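Local structure of N-acetylneuraminate lyase (Peptoclostridium difficile, 4WOZ) at residues K49-Y54 against R226-F231; A89-V94 against E101-T106; L269-V274 against R293-Y298. The protein is a lyase of the dihydrodipicolinate synthetase family, with a TIM-barrel fold followed by C-terminal helices, and forms an assembly of four chains. One frame throughout, in Å; residues are numbered along the deposited sequence.

Overall arrangement
The three contacts lie at separate places in a TIM barrel and its helical C-terminal part. Contact 1 joins the start of strand 52-55 to helix 220-235, which follows the last barrel strand. Contact 2 lies within the unit made by strand 86-90, helix 96-109 and strand 113-117, and falls in the chain between the two segments of contact 1. Strands 52-55 and 86-90 are neighbours, and Y54 packs on Q90, although the two contact centres are about 24 Å apart. Contact 3 comes last and pairs helices 261-271 and 288-301. Its centre is about 20 Å from that of contact 1 and about 32 Å from that of contact 2. Two contacts thus belong to the barrel, and the third to the helices that follow it.

Contact 1 (K49-Y54 against R226-F231); sequences KVDGLY and RARQIF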
# COMPACT_ATOMS: atom_id res chain seq x y z
N LYS A 49 21.71 -6.49 -30.92
CA LYS A 49 22.78 -5.49 -30.95
C LYS A 49 22.86 -4.64 -29.68
O LYS A 49 23.05 -3.42 -29.75
CB LYS A 49 22.61 -4.56 -32.16
CG LYS A 49 22.99 -5.17 -33.51
CD LYS A 49 24.48 -5.46 -33.60
CE LYS A 49 24.93 -5.73 -35.04
NZ LYS A 49 24.29 -6.92 -35.67
N VAL A 50 22.71 -5.26 -28.51
CA VAL A 50 22.79 -4.50 -27.27
C VAL A 50 24.26 -4.20 -26.95
O VAL A 50 25.17 -4.82 -27.50
CB VAL A 50 22.15 -5.26 -26.09
CG1 VAL A 50 20.64 -5.35 -26.28
CG2 VAL A 50 22.75 -6.65 -25.97
N ASP A 51 24.48 -3.24 -26.06
CA ASP A 51 25.83 -2.86 -25.67
C ASP A 51 26.42 -3.82 -24.65
O ASP A 51 27.63 -3.84 -24.42
CB ASP A 51 25.82 -1.45 -25.08
CG ASP A 51 25.37 -0.41 -26.08
OD1 ASP A 51 26.03 -0.29 -27.13
OD2 ASP A 51 24.36 0.29 -25.82
N GLY A 52 25.55 -4.61 -24.03
CA GLY A 52 26.02 -5.55 -23.04
C GLY A 52 24.89 -6.36 -22.45
O GLY A 52 23.73 -6.22 -22.85
N LEU A 53 25.23 -7.22 -21.50
CA LEU A 53 24.25 -8.06 -20.84
C LEU A 53 24.32 -7.86 -19.34
O LEU A 53 25.40 -7.63 -18.78
CB LEU A 53 24.50 -9.54 -21.17
CG LEU A 53 24.45 -9.96 -22.64
CD1 LEU A 53 24.80 -11.44 -22.75
CD2 LEU A 53 23.07 -9.70 -23.21
N TYR A 54 23.15 -7.96 -18.71
CA TYR A 54 23.00 -7.84 -17.27
C TYR A 54 22.67 -9.29 -16.92
O TYR A 54 21.58 -9.78 -17.23
CB TYR A 54 21.82 -6.93 -16.94
CG TYR A 54 21.64 -6.61 -15.48
CD1 TYR A 54 22.40 -5.62 -14.86
CD2 TYR A 54 20.67 -7.27 -14.72
CE1 TYR A 54 22.20 -5.28 -13.53
CE2 TYR A 54 20.46 -6.95 -13.39
CZ TYR A 54 21.23 -5.96 -12.79
OH TYR A 54 21.03 -5.64 -11.47
N ARG A 226 14.16 -1.93 -31.32
CA ARG A 226 13.30 -0.79 -31.01
C ARG A 226 13.82 -0.04 -29.78
O ARG A 226 13.81 1.18 -29.74
CB ARG A 226 11.86 -1.23 -30.74
CG ARG A 226 11.09 -1.69 -31.96
CD ARG A 226 9.61 -1.83 -31.63
NE ARG A 226 8.85 -2.41 -32.73
CZ ARG A 226 8.65 -3.72 -32.91
NH1 ARG A 226 9.17 -4.60 -32.07
NH2 ARG A 226 7.93 -4.14 -33.94
N ALA A 227 14.27 -0.79 -28.78
CA ALA A 227 14.78 -0.15 -27.57
C ALA A 227 15.90 0.81 -27.94
O ALA A 227 15.95 1.94 -27.45
CB ALA A 227 15.29 -1.20 -26.59
N ARG A 228 16.80 0.37 -28.82
CA ARG A 228 17.91 1.20 -29.26
C ARG A 228 17.39 2.41 -30.05
O ARG A 228 17.90 3.52 -29.89
CB ARG A 228 18.89 0.40 -30.11
CG ARG A 228 20.08 1.22 -30.62
CD ARG A 228 21.15 0.35 -31.27
NE ARG A 228 21.84 -0.49 -30.29
CZ ARG A 228 22.79 -0.06 -29.47
NH1 ARG A 228 23.17 1.21 -29.51
NH2 ARG A 228 23.35 -0.89 -28.61
N GLN A 229 16.38 2.19 -30.89
CA GLN A 229 15.82 3.30 -31.66
C GLN A 229 15.24 4.36 -30.71
O GLN A 229 15.44 5.56 -30.91
CB GLN A 229 14.73 2.81 -32.62
CG GLN A 229 15.20 1.74 -33.60
CD GLN A 229 14.10 1.28 -34.55
OE1 GLN A 229 12.98 1.00 -34.14
NE2 GLN A 229 14.43 1.21 -35.84
N ILE A 230 14.52 3.92 -29.68
CA ILE A 230 13.93 4.86 -28.73
C ILE A 230 15.02 5.70 -28.07
O ILE A 230 14.94 6.92 -28.03
CB ILE A 230 13.13 4.13 -27.61
CG1 ILE A 230 11.90 3.44 -28.21
CG2 ILE A 230 12.68 5.14 -26.54
CD1 ILE A 230 11.14 2.59 -27.22
N PHE A 231 16.05 5.03 -27.55
CA PHE A 231 17.15 5.71 -26.88
C PHE A 231 17.88 6.67 -27.83
O PHE A 231 18.05 7.85 -27.53
CB PHE A 231 18.14 4.66 -26.34
CG PHE A 231 19.12 5.21 -25.34
CD1 PHE A 231 18.69 5.70 -24.11
CD2 PHE A 231 20.48 5.22 -25.64
CE1 PHE A 231 19.61 6.20 -23.18
CE2 PHE A 231 21.41 5.73 -24.71
CZ PHE A 231 20.97 6.22 -23.48
O HOH W 1 26.17 1.71 -28.76
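R228 reaches from its helix to the turn at K49-D51 and carries the whole contact. Its CG is anti to the backbone N (chi1 179°), and the chain bends at chi3, which brings the guanidinium edge to the turn. NH2 of R228 gives a 2.8 Å hydrogen bond to O of K49, lying in the carbonyl plane. NE of R228 adds a weak bond to the same O of K49 at 3.2 Å. One carbonyl therefore takes two N-H groups. K49 has just left the preceding helix, with positive phi.

NH2 of R228 also forms a salt bridge with OD1 of D51 at 3.1 Å. A weak bond from NH2 of R228 to OD2 of D51 measures 3.2 Å. The carboxylate and guanidinium planes stand 87° apart. OD1 is met from above the carboxylate plane, while it lies close to the guanidinium plane. A water bridges the same pair: it donates to OD1 of D51 at 2.6 Å and accepts from NH1 of R228 at 3.1 Å. NH1 also pairs with E232, one turn further along the helix. OD2 of D51 accepts from the backbone N of I18. The amine of K49 turns away to O of D46.

The contact lies at the N-terminal end of strand 52-55. Strands 17-21 and 86-90 flank this strand, and F231 packs on I18 of the first. On the other side of helix 220-235, I230 packs against helices 204-209 and 239-259.

Contact 2 (A89-V94 against E101-T106); sequences AQVGSV and ELAKFT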
# COMPACT_ATOMS: atom_id res chain seq x y z
N ALA A 89 27.34 -8.17 -13.66
CA ALA A 89 26.86 -9.33 -12.92
C ALA A 89 26.04 -8.94 -11.69
O ALA A 89 26.52 -8.22 -10.82
CB ALA A 89 28.05 -10.20 -12.50
N GLN A 90 24.79 -9.39 -11.64
CA GLN A 90 23.94 -9.12 -10.49
C GLN A 90 24.33 -10.21 -9.50
O GLN A 90 24.10 -11.39 -9.76
CB GLN A 90 22.45 -9.24 -10.87
CG GLN A 90 21.49 -8.56 -9.88
CD GLN A 90 21.43 -9.24 -8.52
OE1 GLN A 90 21.42 -8.57 -7.49
NE2 GLN A 90 21.38 -10.56 -8.51
N VAL A 91 24.93 -9.82 -8.39
CA VAL A 91 25.37 -10.80 -7.40
C VAL A 91 24.59 -10.80 -6.09
O VAL A 91 24.81 -11.65 -5.23
CB VAL A 91 26.86 -10.63 -7.08
CG1 VAL A 91 27.70 -10.77 -8.35
CG2 VAL A 91 27.10 -9.27 -6.43
N GLY A 92 23.68 -9.84 -5.93
CA GLY A 92 22.90 -9.76 -4.70
C GLY A 92 21.83 -10.81 -4.48
O GLY A 92 21.44 -11.53 -5.41
N SER A 93 21.35 -10.89 -3.24
CA SER A 93 20.29 -11.83 -2.84
C SER A 93 20.12 -11.69 -1.33
O SER A 93 20.86 -10.95 -0.68
CB SER A 93 20.66 -13.27 -3.16
OG SER A 93 21.53 -13.81 -2.18
N VAL A 94 19.16 -12.42 -0.76
CA VAL A 94 18.94 -12.35 0.68
C VAL A 94 20.17 -12.87 1.43
O VAL A 94 20.46 -12.44 2.55
CB VAL A 94 17.70 -13.17 1.10
CG1 VAL A 94 17.40 -12.95 2.57
CG2 VAL A 94 16.51 -12.77 0.24
N GLU A 101 30.51 -14.12 -2.40
CA GLU A 101 31.17 -15.18 -3.14
C GLU A 101 31.01 -14.97 -4.65
O GLU A 101 31.95 -15.19 -5.42
CB GLU A 101 30.62 -16.55 -2.74
CG GLU A 101 30.89 -17.63 -3.78
CD GLU A 101 31.00 -19.03 -3.20
OE1 GLU A 101 30.05 -19.49 -2.52
OE2 GLU A 101 32.05 -19.68 -3.42
N LEU A 102 29.81 -14.55 -5.05
CA LEU A 102 29.52 -14.33 -6.46
C LEU A 102 30.26 -13.10 -7.00
O LEU A 102 30.64 -13.07 -8.16
CB LEU A 102 28.01 -14.17 -6.67
CG LEU A 102 27.17 -15.39 -6.32
CD1 LEU A 102 25.69 -15.04 -6.41
CD2 LEU A 102 27.50 -16.54 -7.25
N ALA A 103 30.45 -12.10 -6.15
CA ALA A 103 31.17 -10.90 -6.56
C ALA A 103 32.60 -11.30 -6.88
O ALA A 103 33.20 -10.78 -7.83
CB ALA A 103 31.14 -9.86 -5.45
N LYS A 104 33.15 -12.21 -6.08
CA LYS A 104 34.52 -12.69 -6.29
C LYS A 104 34.58 -13.51 -7.57
O LYS A 104 35.42 -13.27 -8.44
CB LYS A 104 34.97 -13.56 -5.12
CG LYS A 104 35.36 -12.81 -3.86
CD LYS A 104 35.89 -13.79 -2.82
CE LYS A 104 36.70 -13.09 -1.74
NZ LYS A 104 35.92 -12.06 -1.02
N PHE A 105 33.69 -14.49 -7.66
CA PHE A 105 33.62 -15.36 -8.82
C PHE A 105 33.54 -14.56 -10.13
O PHE A 105 34.35 -14.75 -11.03
CB PHE A 105 32.40 -16.29 -8.71
CG PHE A 105 32.33 -17.34 -9.78
CD1 PHE A 105 33.24 -18.39 -9.80
CD2 PHE A 105 31.35 -17.28 -10.76
CE1 PHE A 105 33.17 -19.37 -10.79
CE2 PHE A 105 31.27 -18.26 -11.75
CZ PHE A 105 32.19 -19.31 -11.76
N THR A 106 32.56 -13.67 -10.23
CA THR A 106 32.39 -12.87 -11.44
C THR A 106 33.55 -11.91 -11.70
O THR A 106 33.95 -11.73 -12.85
CB THR A 106 31.06 -12.08 -11.42
OG1 THR A 106 31.02 -11.22 -10.28
CG2 THR A 106 29.87 -13.04 -11.37
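V91 and L102 meet through their CB atoms, 3.7 Å apart, where the chain leaves strand 86-90 and runs against helix 96-109. CG1 of V91 lies along the helix backbone, 3.8 Å from N of A103. CG1 of V91 also comes within 3.9 Å of OG1 of T106. CG2 of V91 extends to CB of A103 at 4.2 Å. The valine thus spreads its two methyls over one turn of the helix. L102 sends its CD1 along the outgoing chain, 3.7 Å from O of V91. A turn later, CG2 of T106 touches CB of A89 at 3.6 Å.

The rotation of T106 is set inside its own helix. Its chi1 of 58° places the hydroxyl between the backbone N and the carbonyl carbon. There OG1 of T106 donates a hydrogen bond to O of L102 at 2.8 Å. That oxygen also accepts from N of T106. With the hydroxyl used in this way, the methyl is left for A89.

Further out, Q90 points to the other side of the strand and bonds the backbone just after V91. NE2 of Q90 donates to O of G92 at 3.2 Å, and OE1 of Q90 takes a weak bond from N of G92. The same amide also reaches the backbones of G56 and V117. S93 is held by E98 and Y132. F74 of helix 67-81 packs on both A89 and T106, and I114 of strand 113-117 packs on A103 and T106.

No hydrogen bond crosses between the segments. O of V91 is buried with no polar partner in the model. The contact rests on apolar packing, strand to helix, within a beta-alpha-beta unit.

Contact 3 (L269-V274 against R293-Y298); sequences LEEQGV and RAKEIY
E271 and Y298 bring the two backbones nearest, with CA atoms 7.1 Å apart, where the last turn of helix 261-271 faces helix 288-301. The E271 side chain lies over one face of the Y298 ring. CB of E271 sits 3.4 Å from the centroid of the Y298 ring, only 14° off the normal, which makes a CH-pi contact. The glutamate then bends at chi2 (-77°), and this fold lays its carboxylate back over the CD2 side of the ring. The carboxylate and ring planes are 20° apart and stacked, with CD of E271 3.6 Å from CD2 of Y298.

Water 2 bridges the polar ends. It donates to OE1 of E271 at 2.8 Å and has a weak hydrogen bond with OH of Y298 at 3.3 Å. The E271 side chain crosses the extended K295 chain at about a right angle. OE2 of E271 approaches CG of K295 to 3.5 Å, whereas NZ of K295 stays 5.1 Å from OE2 of E271. Any attraction between these charges is thus probably modest. Q272 adds a looser touch, with CG of Q272 4.3 Å from CE1 of Y298, and its amide makes weak bonds with H43 and V222.

Y298 and I297 also pack on L268, which extends the interface along helix 261-271. The turn beyond E271 is a Schellman motif. N of V274 bonds O of L269, N of G273 bonds O of E270, and G273 supplies the positive phi at C-prime. The arrangement is a surface helix-to-helix contact in the C-terminal helical part that follows the TIM barrel in this family.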
# COMPACT_ATOMS: atom_id res chain seq x y z
N LEU A 269 11.02 -15.63 -28.04
CA LEU A 269 12.40 -15.96 -28.38
C LEU A 269 12.42 -17.23 -29.23
O LEU A 269 13.18 -17.32 -30.20
CB LEU A 269 13.22 -16.18 -27.11
CG LEU A 269 13.75 -14.91 -26.43
CD1 LEU A 269 14.36 -15.25 -25.08
CD2 LEU A 269 14.78 -14.24 -27.34
N GLU A 270 11.59 -18.21 -28.87
CA GLU A 270 11.49 -19.46 -29.61
C GLU A 270 11.16 -19.15 -31.07
O GLU A 270 11.69 -19.78 -31.99
CB GLU A 270 10.39 -20.35 -29.03
CG GLU A 270 10.73 -21.03 -27.71
CD GLU A 270 11.77 -22.12 -27.87
OE1 GLU A 270 11.84 -22.73 -28.96
OE2 GLU A 270 12.51 -22.38 -26.90
N GLU A 271 10.27 -18.18 -31.26
CA GLU A 271 9.85 -17.77 -32.59
C GLU A 271 10.95 -16.99 -33.30
O GLU A 271 10.88 -16.78 -34.51
CB GLU A 271 8.58 -16.91 -32.49
CG GLU A 271 7.31 -17.74 -32.38
CD GLU A 271 6.89 -18.33 -33.71
OE1 GLU A 271 7.77 -18.76 -34.48
OE2 GLU A 271 5.67 -18.37 -33.98
N GLN A 272 11.96 -16.57 -32.55
CA GLN A 272 13.08 -15.85 -33.14
C GLN A 272 14.27 -16.79 -33.38
O GLN A 272 15.37 -16.34 -33.70
CB GLN A 272 13.49 -14.67 -32.24
CG GLN A 272 12.35 -13.69 -31.96
CD GLN A 272 12.81 -12.39 -31.32
OE1 GLN A 272 13.65 -12.40 -30.42
NE2 GLN A 272 12.25 -11.28 -31.78
N GLY A 273 14.02 -18.09 -33.23
CA GLY A 273 15.05 -19.09 -33.47
C GLY A 273 15.95 -19.40 -32.28
O GLY A 273 17.06 -19.90 -32.45
N VAL A 274 15.46 -19.10 -31.08
CA VAL A 274 16.23 -19.34 -29.86
C VAL A 274 15.50 -20.31 -28.93
O VAL A 274 14.33 -20.12 -28.63
CB VAL A 274 16.47 -18.00 -29.11
CG1 VAL A 274 17.23 -18.25 -27.81
CG2 VAL A 274 17.25 -17.04 -30.01
N ARG A 293 -1.54 -17.45 -28.25
CA ARG A 293 -1.55 -16.01 -28.04
C ARG A 293 -0.15 -15.45 -28.29
O ARG A 293 0.01 -14.41 -28.93
CB ARG A 293 -1.99 -15.67 -26.62
CG ARG A 293 -1.87 -14.19 -26.27
CD ARG A 293 -2.59 -13.31 -27.28
NE ARG A 293 -2.47 -11.89 -26.98
CZ ARG A 293 -2.96 -10.92 -27.74
NH1 ARG A 293 -3.60 -11.22 -28.87
NH2 ARG A 293 -2.82 -9.65 -27.39
N ALA A 294 0.87 -16.14 -27.79
CA ALA A 294 2.25 -15.70 -27.97
C ALA A 294 2.60 -15.64 -29.46
O ALA A 294 3.33 -14.76 -29.90
CB ALA A 294 3.20 -16.64 -27.25
N LYS A 295 2.08 -16.59 -30.23
CA LYS A 295 2.34 -16.60 -31.66
C LYS A 295 1.60 -15.47 -32.37
O LYS A 295 2.04 -14.99 -33.42
CB LYS A 295 1.99 -17.97 -32.24
CG LYS A 295 2.99 -19.04 -31.80
CD LYS A 295 2.71 -20.41 -32.37
CE LYS A 295 3.82 -21.37 -31.95
NZ LYS A 295 3.59 -22.77 -32.40
N GLU A 296 0.47 -15.03 -31.80
CA GLU A 296 -0.26 -13.92 -32.39
C GLU A 296 0.59 -12.67 -32.14
O GLU A 296 0.76 -11.82 -33.01
CB GLU A 296 -1.61 -13.72 -31.70
CG GLU A 296 -2.69 -14.69 -32.09
CD GLU A 296 -4.04 -14.27 -31.52
OE1 GLU A 296 -4.15 -14.18 -30.27
OE2 GLU A 296 -4.97 -14.03 -32.31
N ILE A 297 1.11 -12.57 -30.92
CA ILE A 297 1.94 -11.45 -30.52
C ILE A 297 3.17 -11.41 -31.42
O ILE A 297 3.60 -10.34 -31.85
CB ILE A 297 2.37 -11.60 -29.02
CG1 ILE A 297 1.14 -11.47 -28.13
CG2 ILE A 297 3.41 -10.55 -28.65
CD1 ILE A 297 1.39 -11.77 -26.66
N TYR A 298 3.71 -12.59 -31.73
CA TYR A 298 4.88 -12.68 -32.59
C TYR A 298 4.60 -12.14 -33.99
O TYR A 298 5.36 -11.32 -34.51
CB TYR A 298 5.35 -14.14 -32.70
CG TYR A 298 6.49 -14.31 -33.69
CD1 TYR A 298 7.75 -13.77 -33.43
CD2 TYR A 298 6.29 -14.98 -34.89
CE1 TYR A 298 8.79 -13.90 -34.35
CE2 TYR A 298 7.31 -15.11 -35.82
CZ TYR A 298 8.56 -14.57 -35.55
OH TYR A 298 9.57 -14.71 -36.47
O HOH W 2 8.74 -17.91 -36.99